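Local coordinates for Atp-dependent DNA ligase (Psychromonas sp., PDB 4D05), which probably seals nicks in duplex DNA, using ATP to form an enzyme-adenylate intermediate before the strand ends are joined, at residues 104-110 and 158-164; 7-13 and 168-174; 1-6 and 40-44. All blocks are in the same frame, centred on the assembly; numbering follows the deposited sequence.

Contact 1: 104-110 and 158-164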
loop_
_atom_site.group_PDB
_atom_site.type_symbol
_atom_site.label_atom_id
_atom_site.label_comp_id
_atom_site.label_asym_id
_atom_site.label_seq_id
_atom_site.Cartn_x
_atom_site.Cartn_y
_atom_site.Cartn_z
ATOM N N THR A 104 16.179 -15.114 11.045
ATOM C CA THR A 104 15.609 -16.455 10.897
ATOM C C THR A 104 14.618 -16.807 11.999
ATOM O O THR A 104 14.240 -17.974 12.144
ATOM C CB THR A 104 16.687 -17.536 10.860
ATOM O OG1 THR A 104 17.519 -17.419 12.012
ATOM C CG2 THR A 104 17.541 -17.383 9.557
ATOM N N VAL A 105 14.169 -15.817 12.747
ATOM C CA VAL A 105 13.161 -16.065 13.777
ATOM C C VAL A 105 11.813 -15.438 13.385
ATOM O O VAL A 105 11.687 -14.781 12.329
ATOM C CB VAL A 105 13.606 -15.568 15.180
ATOM C CG1 VAL A 105 14.830 -16.392 15.710
ATOM C CG2 VAL A 105 13.919 -14.096 15.186
ATOM N N SER A 106 10.807 -15.667 14.219
ATOM C CA SER A 106 9.445 -15.212 13.929
ATOM C C SER A 106 9.334 -13.698 13.985
ATOM O O SER A 106 10.127 -13.032 14.621
ATOM C CB SER A 106 8.498 -15.757 15.019
ATOM O OG SER A 106 8.832 -15.137 16.276
ATOM N N PHE A 107 8.301 -13.148 13.348
ATOM C CA PHE A 107 8.166 -11.695 13.283
ATOM C C PHE A 107 8.050 -11.069 14.679
ATOM O O PHE A 107 8.542 -9.996 14.908
ATOM C CB PHE A 107 6.965 -11.303 12.412
ATOM C CG PHE A 107 6.856 -9.810 12.204
ATOM C CD1 PHE A 107 7.912 -9.097 11.656
ATOM C CD2 PHE A 107 5.721 -9.115 12.566
ATOM C CE1 PHE A 107 7.831 -7.721 11.483
ATOM C CE2 PHE A 107 5.651 -7.762 12.373
ATOM C CZ PHE A 107 6.715 -7.064 11.825
ATOM N N GLU A 108 7.387 -11.739 15.615
ATOM C CA GLU A 108 7.295 -11.230 16.973
ATOM C C GLU A 108 8.676 -10.938 17.583
ATOM O O GLU A 108 8.885 -9.897 18.193
ATOM C CB GLU A 108 6.507 -12.201 17.842
ATOM C CG GLU A 108 6.262 -11.654 19.201
ATOM C CD GLU A 108 5.234 -12.477 19.918
ATOM O OE1 GLU A 108 4.017 -12.237 19.680
ATOM O OE2 GLU A 108 5.643 -13.413 20.647
ATOM N N GLN A 109 9.621 -11.869 17.433
ATOM C CA GLN A 109 10.984 -11.612 17.920
ATOM C C GLN A 109 11.704 -10.572 17.096
ATOM O O GLN A 109 12.566 -9.867 17.603
ATOM C CB GLN A 109 11.796 -12.905 17.969
ATOM C CG GLN A 109 11.443 -13.784 19.167
ATOM C CD GLN A 109 12.376 -14.985 19.337
ATOM O OE1 GLN A 109 13.461 -15.034 18.782
ATOM N NE2 GLN A 109 11.958 -15.935 20.156
ATOM N N ARG A 110 11.379 -10.476 15.813
ATOM C CA ARG A 110 11.989 -9.443 15.003
ATOM C C ARG A 110 11.548 -8.064 15.491
ATOM O O ARG A 110 12.340 -7.164 15.538
ATOM C CB ARG A 110 11.687 -9.647 13.517
ATOM C CG ARG A 110 12.229 -10.983 13.050
ATOM C CD ARG A 110 12.295 -11.349 11.624
ATOM N NE ARG A 110 11.195 -11.010 10.764
ATOM C CZ ARG A 110 10.288 -11.835 10.247
ATOM N NH1 ARG A 110 10.159 -13.099 10.628
ATOM N NH2 ARG A 110 9.418 -11.346 9.385
ATOM N N HIS A 158 0.826 -8.305 9.837
ATOM C CA HIS A 158 1.916 -9.277 9.705
ATOM C C HIS A 158 1.793 -10.306 10.817
ATOM O O HIS A 158 1.795 -9.966 11.993
ATOM C CB HIS A 158 3.241 -8.529 9.781
ATOM C CG HIS A 158 4.418 -9.320 9.305
ATOM N ND1 HIS A 158 5.628 -8.726 9.021
ATOM C CD2 HIS A 158 4.586 -10.640 9.083
ATOM C CE1 HIS A 158 6.476 -9.640 8.594
ATOM N NE2 HIS A 158 5.883 -10.820 8.654
ATOM N N HIS A 159 1.620 -11.560 10.431
ATOM C CA HIS A 159 1.405 -12.638 11.382
ATOM C C HIS A 159 2.589 -12.753 12.350
ATOM O O HIS A 159 3.759 -12.796 11.932
ATOM C CB HIS A 159 1.164 -13.944 10.625
ATOM C CG HIS A 159 0.540 -15.015 11.450
ATOM N ND1 HIS A 159 1.210 -15.636 12.476
ATOM C CD2 HIS A 159 -0.691 -15.576 11.405
ATOM C CE1 HIS A 159 0.421 -16.547 13.026
ATOM N NE2 HIS A 159 -0.744 -16.521 12.401
ATOM N N GLN A 160 2.266 -12.819 13.642
ATOM C CA GLN A 160 3.299 -12.851 14.704
ATOM C C GLN A 160 4.267 -14.034 14.574
ATOM O O GLN A 160 5.409 -13.948 15.026
ATOM C CB GLN A 160 2.631 -12.844 16.098
ATOM C CG GLN A 160 1.804 -14.068 16.352
ATOM C CD GLN A 160 0.877 -13.921 17.534
ATOM O OE1 GLN A 160 0.921 -12.932 18.251
ATOM N NE2 GLN A 160 0.010 -14.900 17.726
ATOM N N ASP A 161 3.812 -15.148 14.015
ATOM C CA ASP A 161 4.665 -16.335 13.817
ATOM C C ASP A 161 5.347 -16.450 12.462
ATOM O O ASP A 161 6.045 -17.444 12.204
ATOM C CB ASP A 161 3.864 -17.611 14.037
ATOM C CG ASP A 161 3.251 -17.703 15.433
ATOM O OD1 ASP A 161 3.857 -17.210 16.400
ATOM O OD2 ASP A 161 2.150 -18.278 15.543
ATOM N N ALA A 162 5.185 -15.450 11.601
ATOM C CA ALA A 162 5.696 -15.549 10.243
ATOM C C ALA A 162 7.208 -15.576 10.202
ATOM O O ALA A 162 7.853 -14.879 10.965
ATOM C CB ALA A 162 5.214 -14.409 9.446
ATOM N N LEU A 163 7.758 -16.403 9.311
ATOM C CA LEU A 163 9.188 -16.402 9.036
ATOM C C LEU A 163 9.425 -15.644 7.726
ATOM O O LEU A 163 8.637 -15.773 6.785
ATOM C CB LEU A 163 9.667 -17.843 8.889
ATOM C CG LEU A 163 9.568 -18.678 10.165
ATOM C CD1 LEU A 163 10.022 -20.109 9.913
ATOM C CD2 LEU A 163 10.402 -18.060 11.281
ATOM N N TYR A 164 10.533 -14.915 7.632
ATOM C CA TYR A 164 10.761 -14.063 6.471
ATOM C C TYR A 164 10.914 -14.885 5.196
ATOM O O TYR A 164 11.646 -15.878 5.178
ATOM C CB TYR A 164 12.030 -13.231 6.671
ATOM C CG TYR A 164 12.098 -12.032 5.737
ATOM C CD1 TYR A 164 11.537 -10.828 6.113
ATOM C CD2 TYR A 164 12.739 -12.105 4.493
ATOM C CE1 TYR A 164 11.578 -9.704 5.279
ATOM C CE2 TYR A 164 12.777 -11.001 3.670
ATOM C CZ TYR A 164 12.203 -9.800 4.080
ATOM O OH TYR A 164 12.213 -8.660 3.266
HETATM O O HOH W 1 12.526 -15.250 9.674
HETATM O O HOH W 2 7.594 -12.697 7.628
#
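The backbone at S106, the N-cap residue of helix 107-121, runs against the type I turn H159-A162 that ends strand 154-159, with the CA atoms of E108 and Q160 4.9 Å apart, and E108 N donates to Q160 O at 3.0 Å. This is a helix start docked on a beta turn within the nucleotide-binding domain of the ligase. F107 N also reaches A162 O, but that bond is weak because its N-H points well off the oxygen.

Beneath the first turn of the helix, the rings of F107 and H158 form a face-to-face stack, their centroids 3.7 Å apart and their planes at 16°. F107 CG lies anti to its own nitrogen (chi1 -175°), which carries the phenyl group down from the helix onto the imidazole; ND1 of H158 sits over the centre of the phenyl face. A bend at chi3 (-41°) folds R110 back toward the loop that precedes its helix. There NH1 is shared by two carbonyls: V105 O, at 2.8 Å and in the guanidinium plane, and A162 O, at 2.9 Å and tilted from that plane. NE forms a salt bridge with D99, while F107 CA and Y164 CB lie over opposite faces of the group, so the guanidinium is held both at its edge and across its faces. E108 and Q160 run side by side, but their polar ends turn to other partners, Y22 and K133. One water joins V105 O to Y164 N; a second lies 2.9 Å from R110 NH2 and 2.7 Å from H158 NE2.

Contact 2: 7-13 and 168-174. With AMP (adenosine monophosphate), chain H; SO4 (sulfate ion), chain F.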
loop_
_atom_site.group_PDB
_atom_site.type_symbol
_atom_site.label_atom_id
_atom_site.label_comp_id
_atom_site.label_asym_id
_atom_site.label_seq_id
_atom_site.Cartn_x
_atom_site.Cartn_y
_atom_site.Cartn_z
ATOM N N GLN A 7 10.584 -9.275 1.117
ATOM C CA GLN A 7 9.274 -9.920 1.253
ATOM C C GLN A 7 8.244 -8.999 0.749
ATOM O O GLN A 7 8.357 -7.801 1.026
ATOM C CB GLN A 7 8.952 -10.165 2.723
ATOM C CG GLN A 7 7.633 -10.866 2.963
ATOM C CD GLN A 7 7.662 -11.507 4.358
ATOM O OE1 GLN A 7 7.813 -12.707 4.527
ATOM N NE2 GLN A 7 7.573 -10.705 5.322
ATOM N N LEU A 8 7.249 -9.534 0.034
ATOM C CA LEU A 8 6.162 -8.747 -0.509
ATOM C C LEU A 8 4.770 -9.114 0.056
ATOM O O LEU A 8 4.463 -10.276 0.408
ATOM C CB LEU A 8 6.100 -8.848 -2.040
ATOM C CG LEU A 8 7.384 -8.664 -2.856
ATOM C CD1 LEU A 8 7.004 -8.854 -4.309
ATOM C CD2 LEU A 8 8.068 -7.277 -2.632
ATOM N N ALA A 9 3.921 -8.090 0.132
ATOM C CA ALA A 9 2.613 -8.242 0.776
ATOM C C ALA A 9 1.556 -8.738 -0.188
ATOM O O ALA A 9 1.561 -8.401 -1.391
ATOM C CB ALA A 9 2.166 -6.937 1.359
ATOM N N THR A 10 0.625 -9.504 0.364
ATOM C CA THR A 10 -0.624 -9.886 -0.320
ATOM C C THR A 10 -1.827 -9.048 0.160
ATOM O O THR A 10 -1.648 -8.154 0.965
ATOM C CB THR A 10 -0.933 -11.361 -0.100
ATOM O OG1 THR A 10 -0.934 -11.659 1.308
ATOM C CG2 THR A 10 0.121 -12.227 -0.823
ATOM N N ASN A 11 -3.036 -9.309 -0.359
ATOM C CA ASN A 11 -4.207 -8.537 0.082
ATOM C C ASN A 11 -4.904 -9.099 1.302
ATOM O O ASN A 11 -4.903 -10.301 1.527
ATOM C CB ASN A 11 -5.233 -8.406 -1.027
ATOM C CG ASN A 11 -4.783 -7.472 -2.098
ATOM O OD1 ASN A 11 -3.959 -6.595 -1.866
ATOM N ND2 ASN A 11 -5.326 -7.644 -3.286
ATOM N N TYR A 12 -5.476 -8.203 2.097
ATOM C CA TYR A 12 -6.280 -8.577 3.253
ATOM C C TYR A 12 -7.332 -9.644 2.897
ATOM O O TYR A 12 -7.960 -9.596 1.817
ATOM C CB TYR A 12 -6.971 -7.324 3.797
ATOM C CG TYR A 12 -7.896 -7.597 4.936
ATOM C CD1 TYR A 12 -7.405 -7.828 6.209
ATOM C CD2 TYR A 12 -9.263 -7.618 4.743
ATOM C CE1 TYR A 12 -8.230 -8.112 7.248
ATOM C CE2 TYR A 12 -10.106 -7.894 5.766
ATOM C CZ TYR A 12 -9.585 -8.124 7.032
ATOM O OH TYR A 12 -10.424 -8.383 8.071
ATOM N N ARG A 13 -7.473 -10.619 3.787
ATOM C CA ARG A 13 -8.482 -11.685 3.699
ATOM C C ARG A 13 -9.393 -11.651 4.921
ATOM O O ARG A 13 -8.908 -11.586 6.040
ATOM C CB ARG A 13 -7.788 -13.046 3.572
ATOM C CG ARG A 13 -6.884 -13.143 2.326
ATOM C CD ARG A 13 -6.107 -14.470 2.246
ATOM N NE ARG A 13 -4.917 -14.486 3.117
ATOM C CZ ARG A 13 -4.820 -15.149 4.263
ATOM N NH1 ARG A 13 -5.842 -15.888 4.710
ATOM N NH2 ARG A 13 -3.690 -15.089 4.968
ATOM N N ARG A 168 6.199 -12.943 -2.378
ATOM C CA ARG A 168 4.892 -12.549 -1.843
ATOM C C ARG A 168 4.626 -13.467 -0.663
ATOM O O ARG A 168 5.049 -14.623 -0.655
ATOM C CB ARG A 168 3.762 -12.622 -2.900
ATOM C CG ARG A 168 3.925 -11.610 -4.017
ATOM C CD ARG A 168 2.727 -10.652 -4.229
ATOM N NE ARG A 168 3.084 -9.619 -5.214
ATOM C CZ ARG A 168 3.265 -8.319 -4.954
ATOM N NH1 ARG A 168 3.074 -7.811 -3.732
ATOM N NH2 ARG A 168 3.600 -7.491 -5.948
ATOM N N SER A 169 4.035 -12.908 0.382
ATOM C CA SER A 169 3.717 -13.677 1.560
ATOM C C SER A 169 2.240 -13.511 1.999
ATOM O O SER A 169 1.729 -12.402 2.116
ATOM C CB SER A 169 4.639 -13.272 2.696
ATOM O OG SER A 169 4.145 -13.824 3.934
ATOM N N ARG A 170 1.566 -14.630 2.252
ATOM C CA ARG A 170 0.228 -14.602 2.795
ATOM C C ARG A 170 0.168 -14.139 4.260
ATOM O O ARG A 170 -0.894 -13.802 4.775
ATOM C CB ARG A 170 -0.371 -15.979 2.738
ATOM C CG ARG A 170 -0.701 -16.454 1.340
ATOM C CD ARG A 170 -1.279 -17.875 1.349
ATOM N NE ARG A 170 -2.602 -17.983 1.988
ATOM C CZ ARG A 170 -3.761 -17.731 1.375
ATOM N NH1 ARG A 170 -3.789 -17.315 0.111
ATOM N NH2 ARG A 170 -4.902 -17.875 2.032
ATOM N N ASP A 171 1.312 -14.156 4.928
ATOM C CA ASP A 171 1.385 -13.727 6.306
ATOM C C ASP A 171 1.544 -12.211 6.433
ATOM O O ASP A 171 1.493 -11.682 7.534
ATOM C CB ASP A 171 2.540 -14.386 6.982
ATOM C CG ASP A 171 2.280 -15.827 7.274
ATOM O OD1 ASP A 171 1.097 -16.235 7.393
ATOM O OD2 ASP A 171 3.267 -16.540 7.337
ATOM N N LEU A 172 1.776 -11.526 5.313
ATOM C CA LEU A 172 1.893 -10.085 5.298
ATOM C C LEU A 172 0.816 -9.538 4.372
ATOM O O LEU A 172 0.844 -9.833 3.188
ATOM C CB LEU A 172 3.281 -9.677 4.761
ATOM C CG LEU A 172 3.571 -8.178 4.715
ATOM C CD1 LEU A 172 3.580 -7.533 6.096
ATOM C CD2 LEU A 172 4.884 -7.854 3.998
HETATM N N MSE A 173 -0.115 -8.771 4.902
HETATM C CA MSE A 173 -1.254 -8.294 4.116
HETATM C C MSE A 173 -1.446 -6.769 4.159
HETATM O O MSE A 173 -1.240 -6.143 5.187
HETATM C CB MSE A 173 -2.528 -8.948 4.620
HETATM C CG MSE A 173 -2.590 -10.436 4.392
HETATM SE SE MSE A 173 -4.150 -11.250 5.233
HETATM C CE MSE A 173 -3.464 -11.269 7.025
ATOM N N LYS A 174 -1.870 -6.221 3.021
ATOM C CA LYS A 174 -2.226 -4.818 2.890
ATOM C C LYS A 174 -3.695 -4.688 3.160
ATOM O O LYS A 174 -4.482 -5.460 2.645
ATOM C CB LYS A 174 -2.033 -4.299 1.443
ATOM C CG LYS A 174 -0.708 -4.536 0.865
ATOM C CD LYS A 174 -0.686 -4.146 -0.642
ATOM C CE LYS A 174 0.723 -4.171 -1.124
ATOM N NZ LYS A 174 0.855 -3.492 -2.430
HETATM P P AMP H . 0.859 -0.087 -1.032
HETATM O O1P AMP H . -0.054 -0.964 -1.841
HETATM O O2P AMP H . 1.545 1.159 -1.561
HETATM O "O5'" AMP H . 1.893 -1.054 -0.315
HETATM C "C5'" AMP H . 2.739 -0.408 0.609
HETATM C "C4'" AMP H . 4.126 -0.898 0.330
HETATM O "O4'" AMP H . 5.052 -0.349 1.242
HETATM C "C3'" AMP H . 4.113 -2.380 0.502
HETATM O "O3'" AMP H . 4.864 -2.873 -0.620
HETATM C "C2'" AMP H . 4.827 -2.611 1.802
HETATM O "O2'" AMP H . 5.586 -3.772 1.457
HETATM C "C1'" AMP H . 5.566 -1.289 2.166
HETATM N N9 AMP H . 5.115 -0.751 3.495
HETATM C C8 AMP H . 4.685 0.493 3.851
HETATM N N7 AMP H . 4.323 0.571 5.156
HETATM C C5 AMP H . 4.588 -0.656 5.660
HETATM C C6 AMP H . 4.398 -1.300 6.962
HETATM N N6 AMP H . 3.914 -0.588 7.991
HETATM N N1 AMP H . 4.781 -2.578 7.057
HETATM C C2 AMP H . 5.218 -3.307 6.021
HETATM N N3 AMP H . 5.400 -2.809 4.810
HETATM C C4 AMP H . 5.098 -1.508 4.580
HETATM S S SO4 F . 4.244 -4.024 -3.572
HETATM O O1 SO4 F . 3.496 -2.767 -3.459
HETATM O O2 SO4 F . 5.690 -3.811 -3.367
HETATM O O3 SO4 F . 3.803 -4.977 -2.545
HETATM O O4 SO4 F . 4.027 -4.597 -4.911
HETATM O O HOH W 3 6.188 -14.705 5.727
#
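K174 NZ is gripped by two anions at once: AMP O1P at 2.8 Å and sulfate O1 at 2.9 Å, with weak bonds to AMP O5' and sulfate O3. The lysine chain runs extended past A9 CB to reach them. R168 meets the same sulfate, probably a crystallisation ion, from another side: NH2 donates to its O4, while NH1 is divided between O3 and the backbone oxygen of A9, at 2.8 Å. L8 CD1 lies over the centre of one face of this guanidinium, and a bend at chi2 (-124°) brings the group back across L8.

Strand 8-11 pairs in parallel with both arms of segment 168-174. L8 O takes S169 N at 2.7 Å; then, once the second chain has turned its corner through the S169-L172 turn, T10 N donates to L172 O and T10 O accepts K174 N. S169 OG accepts from D171 N, an ST turn within that corner.

Farther along, R13 stacks its guanidinium on that of R170, planes 27° apart, a like-charged pair helped by R13 NH2, which donates to R170 O at 3.1 Å with the oxygen in the guanidinium plane. M173, present as selenomethionine, puts SE 3.7 Å from R13 N. A strand-borne lysine at the AMP phosphate is typical of the adenylation domain of nucleotidyltransferase-fold ligases.

Contact 3: 1-6 and 40-44. With SO4 (sulfate ion), chain F.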
loop_
_atom_site.group_PDB
_atom_site.type_symbol
_atom_site.label_atom_id
_atom_site.label_comp_id
_atom_site.label_asym_id
_atom_site.label_seq_id
_atom_site.Cartn_x
_atom_site.Cartn_y
_atom_site.Cartn_z
ATOM N N GLY A 1 21.575 -2.314 -10.517
ATOM C CA GLY A 1 21.868 -3.290 -9.423
ATOM C C GLY A 1 20.778 -4.328 -9.275
ATOM O O GLY A 1 19.655 -4.134 -9.748
ATOM N N GLN A 2 21.102 -5.447 -8.635
ATOM C CA GLN A 2 20.097 -6.486 -8.428
ATOM C C GLN A 2 19.054 -6.024 -7.430
ATOM O O GLN A 2 19.393 -5.493 -6.382
ATOM C CB GLN A 2 20.725 -7.786 -7.934
ATOM C CG GLN A 2 21.274 -8.676 -9.088
ATOM C CD GLN A 2 20.171 -9.136 -10.051
ATOM O OE1 GLN A 2 19.402 -10.050 -9.740
ATOM N NE2 GLN A 2 20.083 -8.494 -11.216
ATOM N N PRO A 3 17.776 -6.236 -7.741
ATOM C CA PRO A 3 16.769 -5.946 -6.703
ATOM C C PRO A 3 17.026 -6.694 -5.395
ATOM O O PRO A 3 17.445 -7.860 -5.377
ATOM C CB PRO A 3 15.453 -6.394 -7.349
ATOM C CG PRO A 3 15.728 -6.264 -8.855
ATOM C CD PRO A 3 17.163 -6.711 -8.997
ATOM N N PRO A 4 16.769 -6.026 -4.281
ATOM C CA PRO A 4 17.056 -6.628 -2.986
ATOM C C PRO A 4 16.100 -7.765 -2.640
ATOM O O PRO A 4 14.998 -7.810 -3.174
ATOM C CB PRO A 4 16.914 -5.439 -2.018
ATOM C CG PRO A 4 16.046 -4.465 -2.712
ATOM C CD PRO A 4 16.281 -4.645 -4.168
ATOM N N PRO A 5 16.527 -8.654 -1.731
ATOM C CA PRO A 5 15.861 -9.913 -1.355
ATOM C C PRO A 5 14.798 -9.600 -0.347
ATOM O O PRO A 5 14.972 -9.796 0.857
ATOM C CB PRO A 5 16.986 -10.727 -0.721
ATOM C CG PRO A 5 17.825 -9.680 -0.061
ATOM C CD PRO A 5 17.780 -8.467 -0.976
ATOM N N ILE A 6 13.691 -9.077 -0.847
ATOM C CA ILE A 6 12.637 -8.591 0.025
ATOM C C ILE A 6 11.292 -9.349 -0.006
ATOM O O ILE A 6 10.893 -9.969 -1.016
ATOM C CB ILE A 6 12.431 -7.101 -0.220
ATOM C CG1 ILE A 6 12.032 -6.815 -1.675
ATOM C CG2 ILE A 6 13.685 -6.409 0.116
ATOM C CD1 ILE A 6 11.569 -5.404 -1.926
ATOM N N ILE A 40 19.228 0.487 -0.420
ATOM C CA ILE A 40 18.960 0.035 -1.775
ATOM C C ILE A 40 17.472 0.101 -2.104
ATOM O O ILE A 40 16.631 -0.333 -1.313
ATOM C CB ILE A 40 19.466 -1.427 -1.972
ATOM C CG1 ILE A 40 20.966 -1.525 -1.565
ATOM C CG2 ILE A 40 19.192 -1.909 -3.380
ATOM C CD1 ILE A 40 21.509 -2.860 -1.610
ATOM N N SER A 41 17.145 0.617 -3.290
ATOM C CA SER A 41 15.747 0.747 -3.713
ATOM C C SER A 41 15.178 -0.577 -4.186
ATOM O O SER A 41 15.905 -1.516 -4.410
ATOM C CB SER A 41 15.625 1.756 -4.856
ATOM O OG SER A 41 16.045 1.165 -6.092
ATOM N N LYS A 42 13.851 -0.641 -4.349
ATOM C CA LYS A 42 13.239 -1.887 -4.798
ATOM C C LYS A 42 13.748 -2.355 -6.155
ATOM O O LYS A 42 13.695 -3.559 -6.461
ATOM C CB LYS A 42 11.716 -1.758 -4.911
ATOM C CG LYS A 42 11.000 -1.737 -3.641
ATOM C CD LYS A 42 9.523 -1.299 -3.879
ATOM C CE LYS A 42 8.715 -2.283 -4.655
ATOM N NZ LYS A 42 7.292 -1.787 -4.773
ATOM N N GLN A 43 14.216 -1.401 -6.959
ATOM C CA GLN A 43 14.722 -1.663 -8.286
ATOM C C GLN A 43 16.207 -2.005 -8.291
ATOM O O GLN A 43 16.781 -2.321 -9.344
ATOM C CB GLN A 43 14.482 -0.435 -9.179
ATOM C CG GLN A 43 13.037 0.064 -9.232
ATOM C CD GLN A 43 12.691 1.015 -8.061
ATOM O OE1 GLN A 43 13.552 1.726 -7.503
ATOM N NE2 GLN A 43 11.436 1.013 -7.690
ATOM N N GLY A 44 16.836 -1.952 -7.125
ATOM C CA GLY A 44 18.253 -2.269 -7.020
ATOM C C GLY A 44 19.206 -1.084 -7.082
ATOM O O GLY A 44 20.419 -1.278 -7.129
HETATM S S SO4 F . 4.244 -4.024 -3.572
HETATM O O1 SO4 F . 3.496 -2.767 -3.459
HETATM O O2 SO4 F . 5.690 -3.811 -3.367
HETATM O O3 SO4 F . 3.803 -4.977 -2.545
HETATM O O4 SO4 F . 4.027 -4.597 -4.911
HETATM O O HOH W 4 18.839 -1.137 -10.528
#
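The N-terminal tail, a proline-rich loop leading into strand 8-11, lies along the type I turn S41-G44 that follows strand 39-40. P4 points its ring into this turn: CD comes to 3.2 Å from S41 O, and CG and CD both rest on I40 CG2, the two side chains sliding past each other in opposite directions. Beside it, P3 CB sits 3.5 Å from K42 O.

S41 O also receives G44 N, the bond that closes the turn, and G44 takes a positive phi (95°) there. Its bare CA approaches Q2 O at 3.5 Å, and G1 and G44 exchange CA-H...O contacts in both directions: G1 CA with G44 O, and G44 CA with G1 O. P3 and P4 carry no backbone N-H, and the two loops meet mostly carbon against oxygen, with a water linking G1 N to Q43 O at the outer end.

At the inner end, I6 CD1 packs on K42 CG at 4.1 Å, the two side chains crossing at about a right angle. K42, bent at chi3 (67°), continues past this contact, and its NZ donates to sulfate O2 at 2.9 Å.

The three contacts stand at different removes from one nucleotide site: contact 2 reaches AMP directly through the pocket lysine, while contacts 1 and 3 approach it through H158 and K42. Contact 1 has its centre about 13 Å from that of contact 2, and the H158 side chain comes to about 6 Å from AMP, nearest atoms. The two are joined where Y164 OH meets Q7 N and where H159 N meets D171 O; strands 154-159 and 173-175 are neighbours in one sheet. Contact 3, about 19 Å from contact 2 between centres, leads straight into segment 7-13 and meets contact 2 again at the sulfate. Y164 OH also packs 3.3 Å from I6 CA, so contact 1 touches contact 3 too.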